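Local structure of mitochondrial enolase superfamily member 1 (4A35) at residues A[8-13]-A[72-77]; A[38-43]-A[120-125]. The protein catalyses the magnesium-dependent dehydration of L-fuconate to 2-keto-3-deoxy-L-fuconate, a step in the breakdown of L-fucose. All blocks are in the same frame, centred on the assembly; numbering follows the deposited sequence.

Interaction 1: A[8-13]-A[72-77]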
loop_
_atom_site.group_PDB
_atom_site.type_symbol
_atom_site.label_atom_id
_atom_site.label_comp_id
_atom_site.label_asym_id
_atom_site.label_seq_id
_atom_site.Cartn_x
_atom_site.Cartn_y
_atom_site.Cartn_z
ATOM N N SER A 8 24.239 -10.073 14.979
ATOM C CA SER A 8 25.499 -10.023 14.250
ATOM C C SER A 8 25.360 -10.333 12.781
ATOM O O SER A 8 26.182 -9.859 11.995
ATOM C CB SER A 8 26.494 -10.997 14.884
ATOM O OG SER A 8 25.903 -12.282 14.963
ATOM N N ARG A 9 24.370 -11.165 12.401
ATOM C CA ARG A 9 24.143 -11.587 11.012
ATOM C C ARG A 9 22.672 -11.626 10.662
ATOM O O ARG A 9 21.824 -11.895 11.513
ATOM C CB ARG A 9 24.732 -12.996 10.729
ATOM C CG ARG A 9 26.228 -13.190 10.999
ATOM C CD ARG A 9 26.468 -14.440 11.832
ATOM N NE ARG A 9 27.492 -14.235 12.865
ATOM C CZ ARG A 9 27.525 -14.864 14.039
ATOM N NH1 ARG A 9 26.585 -15.746 14.357
ATOM N NH2 ARG A 9 28.493 -14.604 14.910
ATOM N N LEU A 10 22.383 -11.376 9.391
ATOM C CA LEU A 10 21.035 -11.501 8.846
ATOM C C LEU A 10 21.173 -12.134 7.457
ATOM O O LEU A 10 21.991 -11.682 6.643
ATOM C CB LEU A 10 20.306 -10.142 8.764
ATOM C CG LEU A 10 18.842 -10.165 8.210
ATOM C CD1 LEU A 10 18.000 -9.068 8.834
ATOM C CD2 LEU A 10 18.791 -10.040 6.623
ATOM N N SER A 11 20.342 -13.103 7.176
ATOM C CA SER A 11 20.246 -13.685 5.846
ATOM C C SER A 11 18.772 -13.667 5.437
ATOM O O SER A 11 17.872 -13.750 6.287
ATOM C CB SER A 11 20.846 -15.099 5.798
ATOM O OG SER A 11 19.991 -16.053 6.410
ATOM N N VAL A 12 18.533 -13.536 4.141
ATOM C CA VAL A 12 17.182 -13.571 3.604
ATOM C C VAL A 12 17.255 -14.301 2.285
ATOM O O VAL A 12 18.121 -13.991 1.455
ATOM C CB VAL A 12 16.488 -12.176 3.506
ATOM C CG1 VAL A 12 17.382 -11.115 2.798
ATOM C CG2 VAL A 12 15.119 -12.295 2.855
ATOM N N ARG A 13 16.334 -15.261 2.107
ATOM C CA ARG A 13 16.296 -16.109 0.933
ATOM C C ARG A 13 14.897 -16.179 0.351
ATOM O O ARG A 13 13.903 -16.145 1.067
ATOM C CB ARG A 13 16.833 -17.515 1.294
ATOM C CG ARG A 13 18.382 -17.528 1.596
ATOM C CD ARG A 13 18.793 -18.880 2.149
ATOM N NE ARG A 13 18.324 -18.995 3.547
ATOM C CZ ARG A 13 18.534 -20.032 4.343
ATOM N NH1 ARG A 13 19.149 -21.130 3.879
ATOM N NH2 ARG A 13 18.089 -20.007 5.602
ATOM N N ALA A 72 17.207 -3.799 2.319
ATOM C CA ALA A 72 17.166 -2.352 2.600
ATOM C C ALA A 72 16.932 -2.080 4.078
ATOM O O ALA A 72 17.414 -1.066 4.599
ATOM C CB ALA A 72 16.078 -1.672 1.744
ATOM N N LEU A 73 16.193 -2.964 4.765
ATOM C CA LEU A 73 15.916 -2.739 6.185
ATOM C C LEU A 73 16.975 -3.291 7.116
ATOM O O LEU A 73 17.022 -2.897 8.289
ATOM C CB LEU A 73 14.573 -3.412 6.554
ATOM C CG LEU A 73 13.314 -2.726 6.005
ATOM C CD1 LEU A 73 12.114 -3.688 6.033
ATOM C CD2 LEU A 73 13.040 -1.408 6.726
ATOM N N ALA A 74 17.777 -4.250 6.624
ATOM C CA ALA A 74 18.751 -5.012 7.440
ATOM C C ALA A 74 19.666 -4.150 8.344
ATOM O O ALA A 74 19.917 -4.549 9.494
ATOM C CB ALA A 74 19.610 -5.919 6.560
ATOM N N HIS A 75 20.157 -2.986 7.849
ATOM C CA HIS A 75 21.082 -2.139 8.642
ATOM C C HIS A 75 20.424 -1.661 10.003
ATOM O O HIS A 75 21.155 -1.374 10.966
ATOM C CB HIS A 75 21.583 -0.953 7.816
ATOM C CG HIS A 75 20.507 0.071 7.561
ATOM N ND1 HIS A 75 20.394 1.206 8.345
ATOM C CD2 HIS A 75 19.527 0.088 6.625
ATOM C CE1 HIS A 75 19.353 1.882 7.857
ATOM N NE2 HIS A 75 18.813 1.264 6.818
ATOM N N HIS A 76 19.063 -1.598 10.068
ATOM C CA HIS A 76 18.323 -1.220 11.304
ATOM C C HIS A 76 18.406 -2.292 12.391
ATOM O O HIS A 76 18.281 -1.954 13.568
ATOM C CB HIS A 76 16.821 -0.944 11.050
ATOM C CG HIS A 76 16.527 0.310 10.267
ATOM N ND1 HIS A 76 17.006 1.557 10.673
ATOM C CD2 HIS A 76 15.870 0.460 9.092
ATOM C CE1 HIS A 76 16.583 2.418 9.745
ATOM N NE2 HIS A 76 15.848 1.805 8.815
ATOM N N VAL A 77 18.600 -3.580 12.016
ATOM C CA VAL A 77 18.628 -4.646 13.023
ATOM C C VAL A 77 20.068 -5.117 13.275
ATOM O O VAL A 77 20.370 -5.557 14.379
ATOM C CB VAL A 77 17.652 -5.816 12.635
ATOM C CG1 VAL A 77 18.179 -6.655 11.473
ATOM C CG2 VAL A 77 17.287 -6.691 13.839
#

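Interaction 2: A[38-43]-A[120-125]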
loop_
_atom_site.group_PDB
_atom_site.type_symbol
_atom_site.label_atom_id
_atom_site.label_comp_id
_atom_site.label_asym_id
_atom_site.label_seq_id
_atom_site.Cartn_x
_atom_site.Cartn_y
_atom_site.Cartn_z
ATOM N N ALA A 38 9.666 -14.961 1.748
ATOM C CA ALA A 38 11.003 -14.382 1.985
ATOM C C ALA A 38 11.381 -14.912 3.388
ATOM O O ALA A 38 10.664 -14.634 4.368
ATOM C CB ALA A 38 10.941 -12.851 1.943
ATOM N N TYR A 39 12.384 -15.780 3.461
ATOM C CA TYR A 39 12.760 -16.434 4.735
ATOM C C TYR A 39 13.966 -15.756 5.302
ATOM O O TYR A 39 15.036 -15.749 4.662
ATOM C CB TYR A 39 13.040 -17.921 4.501
ATOM C CG TYR A 39 13.383 -18.672 5.772
ATOM C CD1 TYR A 39 12.470 -18.743 6.832
ATOM C CD2 TYR A 39 14.583 -19.366 5.893
ATOM C CE1 TYR A 39 12.754 -19.468 7.985
ATOM C CE2 TYR A 39 14.896 -20.073 7.061
ATOM C CZ TYR A 39 13.956 -20.152 8.090
ATOM O OH TYR A 39 14.221 -20.864 9.237
ATOM N N VAL A 40 13.794 -15.191 6.516
ATOM C CA VAL A 40 14.813 -14.433 7.215
ATOM C C VAL A 40 15.390 -15.227 8.380
ATOM O O VAL A 40 14.626 -15.761 9.195
ATOM C CB VAL A 40 14.202 -13.087 7.724
ATOM C CG1 VAL A 40 15.243 -12.279 8.523
ATOM C CG2 VAL A 40 13.626 -12.262 6.564
ATOM N N VAL A 41 16.720 -15.192 8.529
ATOM C CA VAL A 41 17.386 -15.779 9.688
ATOM C C VAL A 41 18.345 -14.737 10.283
ATOM O O VAL A 41 19.202 -14.172 9.590
ATOM C CB VAL A 41 18.079 -17.133 9.407
ATOM C CG1 VAL A 41 18.762 -17.703 10.668
ATOM C CG2 VAL A 41 17.098 -18.140 8.816
ATOM N N ILE A 42 18.189 -14.481 11.577
ATOM C CA ILE A 42 19.103 -13.559 12.266
ATOM C C ILE A 42 19.837 -14.349 13.335
ATOM O O ILE A 42 19.251 -15.233 13.995
ATOM C CB ILE A 42 18.434 -12.274 12.851
ATOM C CG1 ILE A 42 17.419 -12.624 13.971
ATOM C CG2 ILE A 42 17.833 -11.402 11.719
ATOM C CD1 ILE A 42 16.679 -11.329 14.664
ATOM N N GLU A 43 21.104 -13.974 13.536
ATOM C CA GLU A 43 21.948 -14.606 14.528
ATOM C C GLU A 43 22.470 -13.545 15.492
ATOM O O GLU A 43 22.521 -12.350 15.150
ATOM C CB GLU A 43 23.124 -15.345 13.842
ATOM C CG GLU A 43 22.705 -16.548 13.013
ATOM C CD GLU A 43 23.813 -17.255 12.257
ATOM O OE1 GLU A 43 24.950 -17.311 12.777
ATOM O OE2 GLU A 43 23.553 -17.724 11.125
ATOM N N LEU A 120 10.646 -8.283 11.610
ATOM C CA LEU A 120 10.052 -8.285 12.973
ATOM C C LEU A 120 9.667 -9.716 13.440
ATOM O O LEU A 120 9.879 -10.042 14.635
ATOM C CB LEU A 120 8.839 -7.347 13.011
ATOM C CG LEU A 120 9.149 -5.838 13.058
ATOM C CD1 LEU A 120 7.858 -4.977 12.945
ATOM C CD2 LEU A 120 9.876 -5.461 14.364
ATOM N N ASN A 121 9.156 -10.595 12.529
ATOM C CA ASN A 121 8.848 -11.988 12.860
ATOM C C ASN A 121 10.095 -12.708 13.360
ATOM O O ASN A 121 9.991 -13.482 14.288
ATOM C CB ASN A 121 8.220 -12.774 11.673
ATOM C CG ASN A 121 6.763 -12.352 11.409
ATOM O OD1 ASN A 121 6.109 -11.756 12.273
ATOM N ND2 ASN A 121 6.205 -12.677 10.238
ATOM N N ALA A 122 11.280 -12.478 12.700
ATOM C CA ALA A 122 12.533 -13.098 13.110
ATOM C C ALA A 122 12.958 -12.585 14.529
ATOM O O ALA A 122 13.426 -13.359 15.365
ATOM C CB ALA A 122 13.619 -12.826 12.047
ATOM N N VAL A 123 12.694 -11.310 14.839
ATOM C CA VAL A 123 13.058 -10.780 16.165
ATOM C C VAL A 123 12.149 -11.399 17.261
ATOM O O VAL A 123 12.647 -11.801 18.311
ATOM C CB VAL A 123 13.012 -9.215 16.170
ATOM C CG1 VAL A 123 13.239 -8.657 17.573
ATOM C CG2 VAL A 123 14.055 -8.621 15.197
ATOM N N TRP A 124 10.820 -11.497 17.001
ATOM C CA TRP A 124 9.868 -12.132 17.968
ATOM C C TRP A 124 10.255 -13.604 18.175
ATOM O O TRP A 124 10.269 -14.078 19.308
ATOM C CB TRP A 124 8.430 -12.009 17.465
ATOM C CG TRP A 124 7.859 -10.654 17.768
ATOM C CD1 TRP A 124 7.814 -9.566 16.934
ATOM C CD2 TRP A 124 7.344 -10.219 19.028
ATOM N NE1 TRP A 124 7.333 -8.471 17.613
ATOM C CE2 TRP A 124 6.938 -8.870 18.872
ATOM C CE3 TRP A 124 7.096 -10.873 20.258
ATOM C CZ2 TRP A 124 6.359 -8.139 19.915
ATOM C CZ3 TRP A 124 6.448 -10.166 21.275
ATOM C CH2 TRP A 124 6.089 -8.816 21.098
ATOM N N ASP A 125 10.653 -14.304 17.094
ATOM C CA ASP A 125 11.076 -15.721 17.212
ATOM C C ASP A 125 12.300 -15.836 18.108
ATOM O O ASP A 125 12.291 -16.606 19.087
ATOM C CB ASP A 125 11.358 -16.325 15.827
ATOM C CG ASP A 125 11.756 -17.806 15.891
ATOM O OD1 ASP A 125 10.958 -18.625 16.462
ATOM O OD2 ASP A 125 12.821 -18.154 15.328
#

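Interaction 1: A[8-13]-A[72-77]
Leu10 reaches from strand 7-16 into 72-77 and splits its two methyls between two partners. CD1 meets Val77 CG1 at 3.6 Å, the two side chains crossing at about a right angle, while CD2 lies at a looser 4.2 Å from Ala74 CB. No hydrogen bond joins the two segments; the contact is wholly apolar and small, burying 107 Å² in all. CB of Leu10 points toward 72-77, and with CG anti to the backbone N (chi1 -179°) the chain continues to the two methyls. On the other side, Val77 keeps CG1 between its backbone N and carbonyl carbon (chi1 73°), and this is the methyl that Leu10 touches. Ala74 and Val77 lie on one side of a helix-like turn, held by the bond from Val77 N to Ala74 O (3.0 Å). The segment lies at the C-terminal part of helix 63-73, which packs on the edge strand of the three-stranded antiparallel sheet in the N-terminal capping domain of the mandelate racemase/muconate lactonizing enzyme family. Val70 of that helix also touches Leu10, and Val12 continues the packing on Val67 and Val70. Farther out, Val77 rests on Phe92 of helix 89-97, and His76 NE2 is hydrogen-bonded to Asp99. On the strand, Ser8 and Arg9 both face Glu43 in a classic beta bulge just before Leu10, where Arg9 NH1 forms a salt bridge with Glu43 OE1.

Interaction 2: A[38-43]-A[120-125]
Ala122 sits opposite the middle of strand 38-43, its CB turned to the sheet and approached by both Val40 and Ile42. Val40 CG1 comes within 3.9 Å of Ala122 CB. Ile42 passes the same alanine, its CG1 4.3 Å from Ala122 CB, and runs on so that CD1 reaches Val123 CG2 at 3.8 Å. The same CD1 lies 3.9 Å from Ala122 O, a van der Waals contact of a methyl with a backbone carbonyl oxygen, not a hydrogen bond. The reach of Ile42 comes from CG1 lying between the backbone N and carbonyl carbon (chi1 64°) with the chain then extended (chi2 179°). Ala122 brings only a methyl to the sheet, which probably helps the axes of these short segments come to 8.1 Å, with 45° between their directions. This is helix-on-sheet packing inside the N-terminal capping domain of the enolase superfamily: 36-44 is the central strand of the three-stranded antiparallel sheet, and helix 110-131 lies against one of its faces. Toward Asp125 the packing becomes looser. Its CB is directed at the strand, but OD2 of Asp125 stays 6.8 Å from Val40 O, and the carboxylate turns to other partners: OD1 accepts from Tyr415 N, while OD2 takes Cys53 N and a salt bridge to Lys129. On the reverse of the strand, Val41 points away from the helix and packs on Ser11 and Arg13, and Glu43 is partly exposed. The helix flank beyond Val123 remains buried, where Phe89 touches Val123 and stacks with Trp124.

Overall arrangement
The centres of interactions 1 and 2 lie about 9 Å apart, and the contacts share one antiparallel sheet, in which strands 7-16 and 36-44 are neighbours. Along the chain the segments alternate: 8-13, 38-43, 72-77, then 120-125, so the strands precede the helical segments that pack on them. The contacts meet directly where Leu10 CD1 touches Ile42 CG2 at 3.7 Å, joining their apolar side chains into one continuous apolar layer. Helix 89-97 reaches both, through Val77 and Val123. Both contacts thus belong to the hydrophobic interior of the N-terminal capping domain, away from the magnesium and substrate sites.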